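Local coordinates for universal stress protein (Archaeoglobus fulgidus, PDB 3LOQ) that binds adenosine monophosphate and probably serves in stress responses as a universal stress protein, although its exact cellular role is not established, at residues A[42-47]-A[165-170]; A[79-84]-A[106-111]; A[134-139]-A[267-272]; A[211-216]-A[232-237]; A[245-250]-A[280-285]. One frame throughout, in Å; residues are numbered along the deposited sequence.

The sheet has two halves of parallel strands, joined by an antiparallel pair. Interactions 2 and 4 set a helix against a strand or its adjoining loop, 1 and 5 a helix against a loop, and 3 two short helices together. AMP sits in the first half: in interaction 3 the K139 side chain comes to about 5 Å from it, and in interaction 2 that of F108 to about 9 Å. The other three lie away from it. Interactions 1 and 5 touch where L169 CD1 meets P284 CG at 3.6 Å; 4 and 5 touch through H233 and K246, on the successive elements 230-235 and 239-249. Interactions 2 and 4 have centres 49 Å apart.

Interaction 1 (A[42-47]-A[165-170]); sequences LGDFKK and VVNSLF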
# COMPACT_ATOMS: atom_id res chain seq x y z
N LEU A 42 5.54 -6.80 -10.54
CA LEU A 42 4.70 -7.97 -10.78
C LEU A 42 5.39 -9.30 -10.37
O LEU A 42 4.74 -10.20 -9.82
CB LEU A 42 4.24 -8.02 -12.23
CG LEU A 42 3.16 -6.99 -12.58
CD1 LEU A 42 2.83 -7.02 -14.07
CD2 LEU A 42 1.90 -7.24 -11.75
N GLY A 43 6.70 -9.41 -10.61
CA GLY A 43 7.44 -10.60 -10.21
C GLY A 43 7.36 -10.84 -8.71
O GLY A 43 7.12 -11.96 -8.25
N ASP A 44 7.55 -9.77 -7.94
CA ASP A 44 7.50 -9.86 -6.48
C ASP A 44 6.13 -10.33 -6.00
O ASP A 44 6.04 -11.14 -5.08
CB ASP A 44 7.85 -8.51 -5.86
CG ASP A 44 9.26 -8.08 -6.17
OD1 ASP A 44 10.19 -8.64 -5.56
OD2 ASP A 44 9.44 -7.19 -7.04
N PHE A 45 5.08 -9.83 -6.62
CA PHE A 45 3.74 -10.19 -6.20
C PHE A 45 3.41 -11.62 -6.58
O PHE A 45 2.71 -12.32 -5.84
CB PHE A 45 2.72 -9.24 -6.82
CG PHE A 45 2.68 -7.90 -6.16
CD1 PHE A 45 2.97 -6.75 -6.88
CD2 PHE A 45 2.34 -7.78 -4.83
CE1 PHE A 45 2.93 -5.52 -6.28
CE2 PHE A 45 2.30 -6.55 -4.22
CZ PHE A 45 2.59 -5.42 -4.94
N LYS A 46 3.89 -12.06 -7.74
CA LYS A 46 3.63 -13.43 -8.16
C LYS A 46 4.24 -14.40 -7.16
O LYS A 46 3.63 -15.43 -6.82
CB LYS A 46 4.17 -13.70 -9.56
CG LYS A 46 3.87 -15.11 -10.04
CD LYS A 46 3.84 -15.20 -11.55
CE LYS A 46 3.47 -16.60 -12.01
NZ LYS A 46 2.24 -17.09 -11.32
N LYS A 47 5.42 -14.05 -6.66
CA LYS A 47 6.14 -14.92 -5.74
C LYS A 47 5.51 -15.01 -4.35
O LYS A 47 5.83 -15.94 -3.60
CB LYS A 47 7.62 -14.54 -5.67
CG LYS A 47 8.38 -14.90 -6.96
CD LYS A 47 9.83 -14.46 -6.92
CE LYS A 47 10.55 -14.73 -8.24
NZ LYS A 47 10.16 -13.76 -9.31
N VAL A 165 13.44 -0.97 -5.65
CA VAL A 165 13.66 -2.30 -5.08
C VAL A 165 12.91 -3.44 -5.79
O VAL A 165 12.50 -4.41 -5.15
CB VAL A 165 13.38 -2.31 -3.56
CG1 VAL A 165 14.46 -1.54 -2.82
CG2 VAL A 165 11.99 -1.74 -3.24
N VAL A 166 12.76 -3.34 -7.12
CA VAL A 166 12.12 -4.42 -7.86
C VAL A 166 12.93 -5.71 -7.73
O VAL A 166 14.16 -5.67 -7.64
CB VAL A 166 11.85 -4.07 -9.33
CG1 VAL A 166 10.93 -2.85 -9.42
CG2 VAL A 166 13.14 -3.82 -10.05
N ASN A 167 12.22 -6.83 -7.70
CA ASN A 167 12.82 -8.14 -7.42
C ASN A 167 13.40 -8.30 -6.00
O ASN A 167 13.95 -9.36 -5.66
CB ASN A 167 13.85 -8.47 -8.50
CG ASN A 167 13.24 -8.48 -9.89
OD1 ASN A 167 12.12 -8.98 -10.08
ND2 ASN A 167 13.95 -7.91 -10.86
N SER A 168 13.28 -7.26 -5.18
CA SER A 168 13.82 -7.28 -3.82
C SER A 168 12.79 -6.80 -2.82
O SER A 168 13.11 -6.55 -1.66
CB SER A 168 15.05 -6.38 -3.74
OG SER A 168 16.05 -6.85 -4.59
N LEU A 169 11.56 -6.67 -3.28
CA LEU A 169 10.52 -6.01 -2.49
C LEU A 169 10.45 -6.52 -1.04
O LEU A 169 10.46 -5.72 -0.10
CB LEU A 169 9.17 -6.14 -3.19
CG LEU A 169 8.06 -5.33 -2.51
CD1 LEU A 169 8.46 -3.87 -2.38
CD2 LEU A 169 6.78 -5.45 -3.28
N PHE A 170 10.40 -7.83 -0.86
CA PHE A 170 10.27 -8.37 0.49
C PHE A 170 11.55 -8.92 1.09
O PHE A 170 11.48 -9.78 1.97
CB PHE A 170 9.20 -9.46 0.53
CG PHE A 170 7.90 -9.03 -0.05
CD1 PHE A 170 7.15 -8.02 0.56
CD2 PHE A 170 7.41 -9.63 -1.20
CE1 PHE A 170 5.93 -7.62 0.02
CE2 PHE A 170 6.19 -9.24 -1.74
CZ PHE A 170 5.44 -8.23 -1.13
O HOH W 1 10.42 -9.93 -3.17
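D44, on helix 42-47, pushes its carboxylate against the backbone of loop 165-170 and carries most of this contact by itself. The tight part lies around that group. The amide N of N167 donates to D44 OD2 at 2.9 Å, and OD2 accepts with its syn lone pair, at an N-H...O angle of 143°. A weak bond of 3.3 Å from L169 N reaches the other oxygen, D44 OD1. That same OD1 accepts from a water at 2.7 Å, and the water oxygen in turn takes the N-H of F170, so the carboxylate ties down three loop amides, one of them indirectly. With CG anti to the carbonyl carbon of D44 (chi1 -63°), the acid is directed at the turn. L169 CB presses on the D44 carboxylate carbon CG at 3.6 Å, and L169 CG stands over the centre of the F170 ring. The edge of that ring meets D44 O in its plane, 3.8 Å from F170 CE2. The acid is buried, and the converging N-H groups would be expected to favour its charged form.

The other side is loose: N167 is exposed, its CB is directed away from the helix, and its side-chain OD1 stays 4.4 Å from D44 OD2. L169 and F170 both pack on Y158, and F170 also on F256.

Residues 165-168 form a type II beta turn, closed by S168 N to V165 O, with N167 at its positive-phi position (66°). A helix aspartate thus collects the amides of a turn in the connection from strand 157-160 to strand 172-176, where the two Usp-type halves of the chain join.

Interaction 2 (A[79-84]-A[106-111]); sequences EMSEKA and KPFPAG
F108 brings its phenyl ring up to helix 75-97, where A84 and S81, one turn apart, receive it. The apolar part belongs to A84: its CB lies 3.8 Å from F108 CZ and equally far from F108 CE1, approaching the ring obliquely. The CB of F108 is directed at the helix, and with CG anti to its carbonyl carbon (chi1 -55°) the ring is carried out so that its far end, not its root, makes this touch.

Polar atoms meet the same ring through van der Waals contact. The carbonyl O of S81 comes within 3.8 Å of F108 CE1, again obliquely, and the S81 hydroxyl OG is 4.1 Å from F108 CD1. That hydroxyl has its own partner one turn back in the helix, where it is hydrogen-bonded to the carbonyl O of I77.

A third kind of contact, ring to ring, lies just beyond the pair: F108 meets F57 of strand 52-60 edge-to-face and also touches I59. A84 rests on F57 and S81 on I59, so helix, phenylalanine and strand share one small hydrophobic cluster. Backbone bonds support the segment that bears F108, since P109 and G111 pair with I59 and G111 also with L61. A cis peptide before P107 shapes the chain just ahead of the ring.

The F108 side chain is about 7 Å from that of V58, an AMP-binding residue. The arrangement is that of the alpha/beta fold of universal stress proteins, a helix packed on parallel strands, with F108 near the nucleotide site.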
# COMPACT_ATOMS: atom_id res chain seq x y z
N GLU A 79 -14.48 10.82 -24.41
CA GLU A 79 -13.07 11.13 -24.48
C GLU A 79 -12.33 10.16 -23.56
O GLU A 79 -11.45 9.42 -23.99
CB GLU A 79 -12.79 12.56 -24.02
CG GLU A 79 -13.30 13.64 -24.95
CD GLU A 79 -12.22 14.14 -25.89
OE1 GLU A 79 -11.03 13.90 -25.61
OE2 GLU A 79 -12.57 14.79 -26.90
N MSE A 80 -12.71 10.16 -22.28
CA MSE A 80 -12.00 9.37 -21.28
C MSE A 80 -12.00 7.88 -21.59
O MSE A 80 -10.98 7.23 -21.46
CB MSE A 80 -12.54 9.64 -19.87
CG MSE A 80 -12.24 11.03 -19.35
SE MSE A 80 -10.47 11.70 -19.90
CE MSE A 80 -10.13 12.92 -18.41
N SER A 81 -13.14 7.36 -22.02
CA SER A 81 -13.26 5.94 -22.33
C SER A 81 -12.34 5.52 -23.46
O SER A 81 -11.77 4.43 -23.43
CB SER A 81 -14.70 5.60 -22.69
OG SER A 81 -15.57 5.95 -21.62
N GLU A 82 -12.19 6.39 -24.46
CA GLU A 82 -11.32 6.09 -25.61
C GLU A 82 -9.85 6.08 -25.20
O GLU A 82 -9.08 5.24 -25.66
CB GLU A 82 -11.54 7.10 -26.74
CG GLU A 82 -10.42 7.14 -27.79
CD GLU A 82 -10.48 5.98 -28.79
OE1 GLU A 82 -10.69 4.82 -28.36
OE2 GLU A 82 -10.31 6.24 -30.00
N LYS A 83 -9.47 7.02 -24.35
CA LYS A 83 -8.10 7.06 -23.84
C LYS A 83 -7.77 5.77 -23.09
O LYS A 83 -6.74 5.14 -23.35
CB LYS A 83 -7.91 8.29 -22.97
CG LYS A 83 -8.09 9.58 -23.74
CD LYS A 83 -7.70 10.80 -22.93
CE LYS A 83 -7.68 12.05 -23.82
NZ LYS A 83 -6.69 11.95 -24.96
N ALA A 84 -8.64 5.35 -22.18
CA ALA A 84 -8.40 4.11 -21.44
C ALA A 84 -8.26 2.89 -22.36
O ALA A 84 -7.39 2.03 -22.16
CB ALA A 84 -9.51 3.87 -20.40
N LYS A 106 -14.87 -3.56 -16.37
CA LYS A 106 -15.78 -2.88 -17.28
C LYS A 106 -17.22 -3.13 -16.86
O LYS A 106 -17.53 -4.18 -16.27
CB LYS A 106 -15.53 -3.31 -18.72
CG LYS A 106 -14.26 -2.69 -19.30
CD LYS A 106 -13.99 -3.11 -20.73
CE LYS A 106 -13.28 -1.99 -21.49
NZ LYS A 106 -12.70 -2.48 -22.76
N PRO A 107 -18.10 -2.15 -17.11
CA PRO A 107 -17.75 -0.86 -17.73
C PRO A 107 -16.97 0.06 -16.78
O PRO A 107 -16.93 -0.20 -15.57
CB PRO A 107 -19.12 -0.24 -18.01
CG PRO A 107 -19.98 -0.78 -16.90
CD PRO A 107 -19.53 -2.21 -16.75
N PHE A 108 -16.35 1.10 -17.32
CA PHE A 108 -15.63 2.07 -16.49
C PHE A 108 -16.61 2.85 -15.65
O PHE A 108 -17.46 3.56 -16.17
CB PHE A 108 -14.86 3.06 -17.35
CG PHE A 108 -13.92 2.42 -18.32
CD1 PHE A 108 -13.84 2.87 -19.62
CD2 PHE A 108 -13.10 1.37 -17.93
CE1 PHE A 108 -12.97 2.28 -20.52
CE2 PHE A 108 -12.24 0.77 -18.83
CZ PHE A 108 -12.17 1.22 -20.12
N PRO A 109 -16.48 2.76 -14.32
CA PRO A 109 -17.33 3.59 -13.47
C PRO A 109 -17.09 5.06 -13.76
O PRO A 109 -15.96 5.45 -14.06
CB PRO A 109 -16.83 3.27 -12.05
CG PRO A 109 -16.04 1.98 -12.18
CD PRO A 109 -15.47 2.00 -13.56
N ALA A 110 -18.15 5.87 -13.69
CA ALA A 110 -18.01 7.33 -13.72
C ALA A 110 -18.49 7.92 -12.40
O ALA A 110 -19.57 7.59 -11.91
CB ALA A 110 -18.78 7.92 -14.87
N GLY A 111 -17.67 8.77 -11.81
CA GLY A 111 -17.98 9.39 -10.55
C GLY A 111 -16.72 9.83 -9.83
O GLY A 111 -15.87 10.53 -10.40

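Interaction 3 (A[134-139]-A[267-272]); sequences ASKFKK and TMILGS
K136 and K139 meet I269 where two short helices of the alpha/beta Usp fold, 136-142 and 265-271, come together at the junction of the two Usp-type halves of the chain. M268, the selenomethionine ahead of I269, turns its tip away toward helix 145-152. I269 provides the apolar patch: its CG2 lies 4.2 Å from CB of K136 and equally far from CB of K139. The ammonium of K136 has its main partner in E275, by a salt bridge, and alongside this NZ donates to the carbonyl O of I269 at 2.7 Å, with a C=O...N angle of 165°. A straight chain bent only at chi4 (-37°) brings it there. K139 turns its tip elsewhere: its NZ binds A134 O at 2.6 Å and pairs with E275 as well, so one glutamate bridges both lysines near the AMP site. Beside them, S135 caps helix 136-142 by accepting from K138 N.

At L270, the carbonyl O is passed by K136 CE at 3.4 Å. S272 plays the N-cap role for helix 273-280, its OG accepting from E275 N. The S272 OG also donates to M268 O at 2.8 Å, from the face of that carbonyl opposite the one used by S272 N.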
# COMPACT_ATOMS: atom_id res chain seq x y z
N ALA A 134 2.54 14.15 -3.68
CA ALA A 134 2.26 15.57 -3.45
C ALA A 134 2.49 15.95 -2.00
O ALA A 134 2.30 15.13 -1.09
CB ALA A 134 0.82 15.92 -3.89
N SER A 135 2.91 17.18 -1.77
CA SER A 135 3.07 17.69 -0.41
C SER A 135 1.71 17.73 0.29
O SER A 135 0.66 17.69 -0.37
CB SER A 135 3.63 19.11 -0.46
OG SER A 135 2.67 19.95 -1.08
N LYS A 136 1.73 17.83 1.61
CA LYS A 136 0.49 17.96 2.38
C LYS A 136 -0.38 19.05 1.75
O LYS A 136 -1.57 18.85 1.50
CB LYS A 136 0.77 18.29 3.85
CG LYS A 136 1.28 17.11 4.72
CD LYS A 136 1.70 17.66 6.10
CE LYS A 136 2.29 16.57 7.01
NZ LYS A 136 1.59 15.26 6.83
N PHE A 137 0.22 20.20 1.48
CA PHE A 137 -0.50 21.35 0.92
C PHE A 137 -1.18 21.01 -0.39
O PHE A 137 -2.36 21.30 -0.58
CB PHE A 137 0.44 22.56 0.75
CG PHE A 137 -0.10 23.64 -0.19
CD1 PHE A 137 -1.29 24.32 0.10
CD2 PHE A 137 0.61 23.99 -1.34
CE1 PHE A 137 -1.78 25.34 -0.76
CE2 PHE A 137 0.12 25.01 -2.21
CZ PHE A 137 -1.07 25.69 -1.91
N LYS A 138 -0.43 20.40 -1.31
CA LYS A 138 -0.99 20.06 -2.61
C LYS A 138 -2.05 18.98 -2.45
O LYS A 138 -3.03 18.97 -3.17
CB LYS A 138 0.10 19.62 -3.59
CG LYS A 138 0.97 20.76 -4.12
CD LYS A 138 0.17 21.74 -4.93
CE LYS A 138 1.03 22.90 -5.42
NZ LYS A 138 2.04 22.45 -6.43
N LYS A 139 -1.84 18.05 -1.53
CA LYS A 139 -2.87 17.03 -1.29
C LYS A 139 -4.19 17.71 -0.89
O LYS A 139 -5.28 17.38 -1.37
CB LYS A 139 -2.42 16.03 -0.23
CG LYS A 139 -1.47 14.95 -0.74
CD LYS A 139 -1.35 13.81 0.26
CE LYS A 139 -0.37 12.74 -0.21
NZ LYS A 139 1.02 13.16 0.08
N THR A 267 -7.61 15.39 8.40
CA THR A 267 -6.86 15.14 9.61
C THR A 267 -5.74 14.13 9.36
O THR A 267 -4.65 14.21 9.92
CB THR A 267 -7.83 14.62 10.67
OG1 THR A 267 -8.42 15.75 11.34
CG2 THR A 267 -7.14 13.74 11.66
N MSE A 268 -6.02 13.17 8.49
CA MSE A 268 -5.01 12.17 8.19
C MSE A 268 -3.85 12.84 7.45
O MSE A 268 -2.68 12.62 7.79
CB MSE A 268 -5.62 11.07 7.34
CG MSE A 268 -4.72 9.85 7.18
SE MSE A 268 -5.44 8.61 5.87
CE MSE A 268 -5.34 6.99 6.96
N ILE A 269 -4.18 13.67 6.47
CA ILE A 269 -3.16 14.34 5.65
C ILE A 269 -2.30 15.26 6.50
O ILE A 269 -1.07 15.25 6.39
CB ILE A 269 -3.81 15.18 4.53
CG1 ILE A 269 -4.36 14.26 3.46
CG2 ILE A 269 -2.80 16.11 3.93
CD1 ILE A 269 -5.47 14.90 2.62
N LEU A 270 -2.95 16.02 7.36
CA LEU A 270 -2.31 17.06 8.15
C LEU A 270 -1.34 16.45 9.15
O LEU A 270 -0.21 16.92 9.29
CB LEU A 270 -3.37 17.86 8.91
CG LEU A 270 -3.48 19.37 8.72
CD1 LEU A 270 -2.76 19.83 7.49
CD2 LEU A 270 -4.94 19.77 8.67
N GLY A 271 -1.78 15.41 9.86
CA GLY A 271 -0.99 14.93 10.97
C GLY A 271 -0.76 13.44 11.13
O GLY A 271 -0.24 13.02 12.16
N SER A 272 -1.14 12.61 10.17
CA SER A 272 -0.91 11.19 10.37
C SER A 272 0.55 10.80 10.15
O SER A 272 1.27 11.44 9.39
CB SER A 272 -1.85 10.33 9.51
OG SER A 272 -1.40 10.21 8.17

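Interaction 4 (A[211-216]-A[232-237]); sequences DKTADL and VHIESG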
# COMPACT_ATOMS: atom_id res chain seq x y z
N ASP A 211 6.81 2.43 28.68
CA ASP A 211 7.85 1.50 28.26
C ASP A 211 7.35 0.09 27.95
O ASP A 211 6.81 -0.60 28.81
CB ASP A 211 8.97 1.45 29.31
CG ASP A 211 10.20 0.71 28.82
OD1 ASP A 211 10.12 -0.52 28.61
OD2 ASP A 211 11.25 1.36 28.64
N LYS A 212 7.54 -0.32 26.70
CA LYS A 212 7.14 -1.65 26.25
C LYS A 212 8.35 -2.38 25.68
O LYS A 212 8.21 -3.40 25.01
CB LYS A 212 5.98 -1.53 25.24
CG LYS A 212 4.69 -1.01 25.88
CD LYS A 212 3.60 -0.68 24.85
CE LYS A 212 2.35 -0.08 25.51
NZ LYS A 212 1.23 0.19 24.54
N THR A 213 9.53 -1.86 25.96
CA THR A 213 10.78 -2.47 25.50
C THR A 213 10.84 -3.96 25.83
O THR A 213 11.11 -4.79 24.96
CB THR A 213 12.01 -1.77 26.12
OG1 THR A 213 12.18 -0.48 25.52
CG2 THR A 213 13.28 -2.60 25.90
N ALA A 214 10.60 -4.29 27.10
CA ALA A 214 10.69 -5.67 27.54
C ALA A 214 9.83 -6.59 26.67
O ALA A 214 10.33 -7.61 26.18
CB ALA A 214 10.29 -5.78 29.01
N ASP A 215 8.56 -6.25 26.46
CA ASP A 215 7.67 -7.07 25.63
C ASP A 215 8.18 -7.21 24.20
O ASP A 215 8.04 -8.27 23.58
CB ASP A 215 6.26 -6.51 25.62
CG ASP A 215 5.46 -6.92 26.83
OD1 ASP A 215 6.02 -7.59 27.72
OD2 ASP A 215 4.26 -6.58 26.89
N LEU A 216 8.77 -6.14 23.67
CA LEU A 216 9.25 -6.14 22.30
C LEU A 216 10.45 -7.08 22.19
O LEU A 216 10.56 -7.87 21.27
CB LEU A 216 9.66 -4.73 21.89
CG LEU A 216 9.03 -4.07 20.66
CD1 LEU A 216 8.14 -5.01 19.87
CD2 LEU A 216 8.25 -2.85 21.12
N VAL A 232 14.61 -6.32 16.33
CA VAL A 232 13.71 -5.36 16.93
C VAL A 232 14.44 -4.06 17.25
O VAL A 232 15.55 -4.07 17.75
CB VAL A 232 13.04 -5.97 18.16
CG1 VAL A 232 12.65 -4.90 19.15
CG2 VAL A 232 11.83 -6.80 17.72
N HIS A 233 13.80 -2.93 16.93
CA HIS A 233 14.43 -1.62 17.10
C HIS A 233 13.55 -0.71 17.93
O HIS A 233 12.41 -0.45 17.58
CB HIS A 233 14.67 -0.99 15.74
CG HIS A 233 15.50 -1.83 14.82
ND1 HIS A 233 16.87 -1.93 14.92
CD2 HIS A 233 15.14 -2.62 13.78
CE1 HIS A 233 17.32 -2.74 13.99
NE2 HIS A 233 16.30 -3.18 13.28
N ILE A 234 14.08 -0.26 19.06
CA ILE A 234 13.38 0.69 19.91
C ILE A 234 13.93 2.07 19.61
O ILE A 234 15.14 2.26 19.49
CB ILE A 234 13.56 0.39 21.40
CG1 ILE A 234 13.26 -1.09 21.68
CG2 ILE A 234 12.66 1.30 22.23
CD1 ILE A 234 11.82 -1.48 21.44
N GLU A 235 13.04 3.05 19.46
CA GLU A 235 13.48 4.36 19.03
C GLU A 235 12.63 5.44 19.64
O GLU A 235 11.47 5.22 20.01
CB GLU A 235 13.45 4.48 17.50
CG GLU A 235 14.32 3.48 16.78
CD GLU A 235 15.80 3.70 17.03
OE1 GLU A 235 16.16 4.75 17.61
OE2 GLU A 235 16.61 2.82 16.65
N SER A 236 13.22 6.62 19.71
CA SER A 236 12.60 7.77 20.32
C SER A 236 12.32 8.79 19.22
O SER A 236 12.87 8.71 18.12
CB SER A 236 13.55 8.35 21.37
OG SER A 236 12.94 9.36 22.15
N GLY A 237 11.45 9.75 19.51
CA GLY A 237 11.31 10.90 18.63
C GLY A 237 10.02 10.91 17.85
O GLY A 237 9.09 10.17 18.15
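T213 and L216, in the first turn of helix 213-225, run past strand 230-235 with T213 CA 6.9 Å from I234 CA and L216 CA 7.0 Å from V232 CA. Side chains of both elements fill the gap. L216 points toward the strand and slots against two residues that lie on the same strand face: its CD2 meets I234 CD1 at 3.8 Å, while its CG is 4.0 Å from V232 CG1. The valine's other methyl, CG2, rests 3.9 Å from the carbonyl O of L216. At the start of the helix, T213 crosses I234 at a slant, with its hydroxyl OG1 3.8 Å from I234 CG2. In I234, chi1 (-50°) sends CG1 toward the helix and sets CG2 beside T213, and chi2 (-66°) turns CD1 to L216.

Just upstream, D211 OD1 accepts from T213 N at 3.0 Å in an Asx turn, from well above the carboxylate plane; D211 is poorly ordered, which makes this bond less certain. L216 also packs on H205 and V232 on I203, both on strand 200-206. Helix 213-225 thus covers one face of two parallel neighbouring strands, 200-206 and 230-235, as the crossover helix of a beta-alpha-beta unit in the Usp fold.

Interaction 5 (A[245-250]-A[280-285]); sequences AKREEI and RSPVPV
R247, on helix 239-249, extends its side chain over P282 and V283. Its CB is directed at the loop, and CG stands anti to the backbone N (chi1 -169°), which sends the chain outward from the helix. A bend at chi2 then places CD, the first atom to pack closely: it meets V283 CG2 at 3.7 Å and P282 CD at 3.9 Å. A second bend, at chi3, turns the guanidinium so that the proline ring comes to one of its faces. NE is 3.7 Å from P282 CG, and CZ lies 4.0 Å from the same carbon. At the tip the two nitrogens part. NH1 passes V283 CG1 at 4.0 Å and hydrogen-bonds the carbonyl O of A252, just after its own helix; this is the strongest polar partner of the arginine. NH2 makes a salt bridge with E248 OE1 at 3.6 Å, within its own helix. These two partners would limit rotation of the group while its face stays against the proline.

Within the loop S281, the first residue to leave helix 273-280, donates from OG to V283 O at 2.7 Å, bridging P282, with the donor tilted 27° from the carbonyl plane. V283 holds its CG2 between its backbone N and carbonyl carbon, facing R247 CD.

R247 and S281 both rest on I255 of strand 254-258. The contact therefore joins helix 239-249 to the loop between helix 273-280 and strand 285-288, a strand parallel to 254-258 and antiparallel to 157-160.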
# COMPACT_ATOMS: atom_id res chain seq x y z
N ALA A 245 14.25 6.99 9.18
CA ALA A 245 15.64 6.91 9.55
C ALA A 245 16.06 5.45 9.69
O ALA A 245 17.16 5.08 9.29
CB ALA A 245 15.89 7.66 10.84
N LYS A 246 15.18 4.63 10.26
CA LYS A 246 15.50 3.21 10.43
C LYS A 246 15.56 2.54 9.08
O LYS A 246 16.47 1.78 8.81
CB LYS A 246 14.43 2.50 11.26
CG LYS A 246 14.91 1.94 12.58
CD LYS A 246 16.21 1.16 12.48
CE LYS A 246 16.90 1.23 13.84
NZ LYS A 246 18.40 1.23 13.75
N ARG A 247 14.57 2.83 8.23
CA ARG A 247 14.52 2.24 6.90
C ARG A 247 15.85 2.44 6.17
O ARG A 247 16.36 1.54 5.50
CB ARG A 247 13.39 2.84 6.06
CG ARG A 247 13.15 2.04 4.78
CD ARG A 247 13.20 2.85 3.51
NE ARG A 247 14.46 3.58 3.32
CZ ARG A 247 15.52 3.08 2.68
NH1 ARG A 247 15.50 1.85 2.20
NH2 ARG A 247 16.61 3.82 2.54
N GLU A 248 16.40 3.64 6.31
CA GLU A 248 17.68 3.98 5.69
C GLU A 248 18.80 3.19 6.35
O GLU A 248 19.69 2.65 5.70
CB GLU A 248 17.93 5.48 5.84
CG GLU A 248 19.38 5.91 5.64
CD GLU A 248 19.81 5.90 4.19
OE1 GLU A 248 19.90 4.80 3.59
OE2 GLU A 248 20.06 7.00 3.64
N GLU A 249 18.74 3.13 7.67
CA GLU A 249 19.83 2.59 8.45
C GLU A 249 20.06 1.10 8.18
O GLU A 249 21.19 0.64 8.20
CB GLU A 249 19.54 2.83 9.92
CG GLU A 249 20.72 2.70 10.83
CD GLU A 249 20.32 2.98 12.26
OE1 GLU A 249 19.30 3.68 12.45
OE2 GLU A 249 21.02 2.49 13.18
N ILE A 250 18.99 0.36 7.91
CA ILE A 250 19.07 -1.08 7.66
C ILE A 250 18.74 -1.39 6.20
O ILE A 250 18.62 -2.56 5.82
CB ILE A 250 18.06 -1.84 8.50
CG1 ILE A 250 16.65 -1.33 8.19
CG2 ILE A 250 18.34 -1.69 9.99
CD1 ILE A 250 15.62 -1.82 9.16
N ARG A 280 7.57 10.38 1.97
CA ARG A 280 9.02 10.55 1.92
C ARG A 280 9.75 9.22 1.76
O ARG A 280 10.97 9.19 1.62
CB ARG A 280 9.52 11.29 3.18
CG ARG A 280 8.58 12.41 3.62
CD ARG A 280 9.31 13.59 4.25
NE ARG A 280 9.95 13.27 5.52
CZ ARG A 280 11.26 13.42 5.74
NH1 ARG A 280 12.03 13.89 4.77
NH2 ARG A 280 11.78 13.10 6.93
N SER A 281 9.00 8.13 1.75
CA SER A 281 9.62 6.82 1.62
C SER A 281 10.06 6.57 0.19
O SER A 281 9.31 6.81 -0.76
CB SER A 281 8.68 5.69 2.07
OG SER A 281 9.20 4.44 1.65
N PRO A 282 11.30 6.08 0.03
CA PRO A 282 11.90 5.69 -1.25
C PRO A 282 11.50 4.26 -1.64
O PRO A 282 11.87 3.81 -2.74
CB PRO A 282 13.41 5.74 -0.97
CG PRO A 282 13.55 5.88 0.54
CD PRO A 282 12.19 5.78 1.16
N VAL A 283 10.77 3.56 -0.77
CA VAL A 283 10.33 2.19 -1.05
C VAL A 283 8.82 2.04 -0.86
O VAL A 283 8.16 2.92 -0.30
CB VAL A 283 11.08 1.11 -0.21
CG1 VAL A 283 12.59 1.20 -0.44
CG2 VAL A 283 10.73 1.22 1.30
N PRO A 284 8.25 0.93 -1.34
CA PRO A 284 6.79 0.87 -1.25
C PRO A 284 6.31 0.70 0.19
O PRO A 284 6.96 0.03 1.00
CB PRO A 284 6.44 -0.34 -2.13
CG PRO A 284 7.65 -0.46 -3.11
CD PRO A 284 8.82 -0.07 -2.27
N VAL A 285 5.17 1.31 0.52
CA VAL A 285 4.60 1.22 1.86
C VAL A 285 3.26 0.48 1.84
O VAL A 285 2.33 0.86 1.12
CB VAL A 285 4.48 2.60 2.50
CG1 VAL A 285 3.92 2.49 3.93
CG2 VAL A 285 5.85 3.27 2.51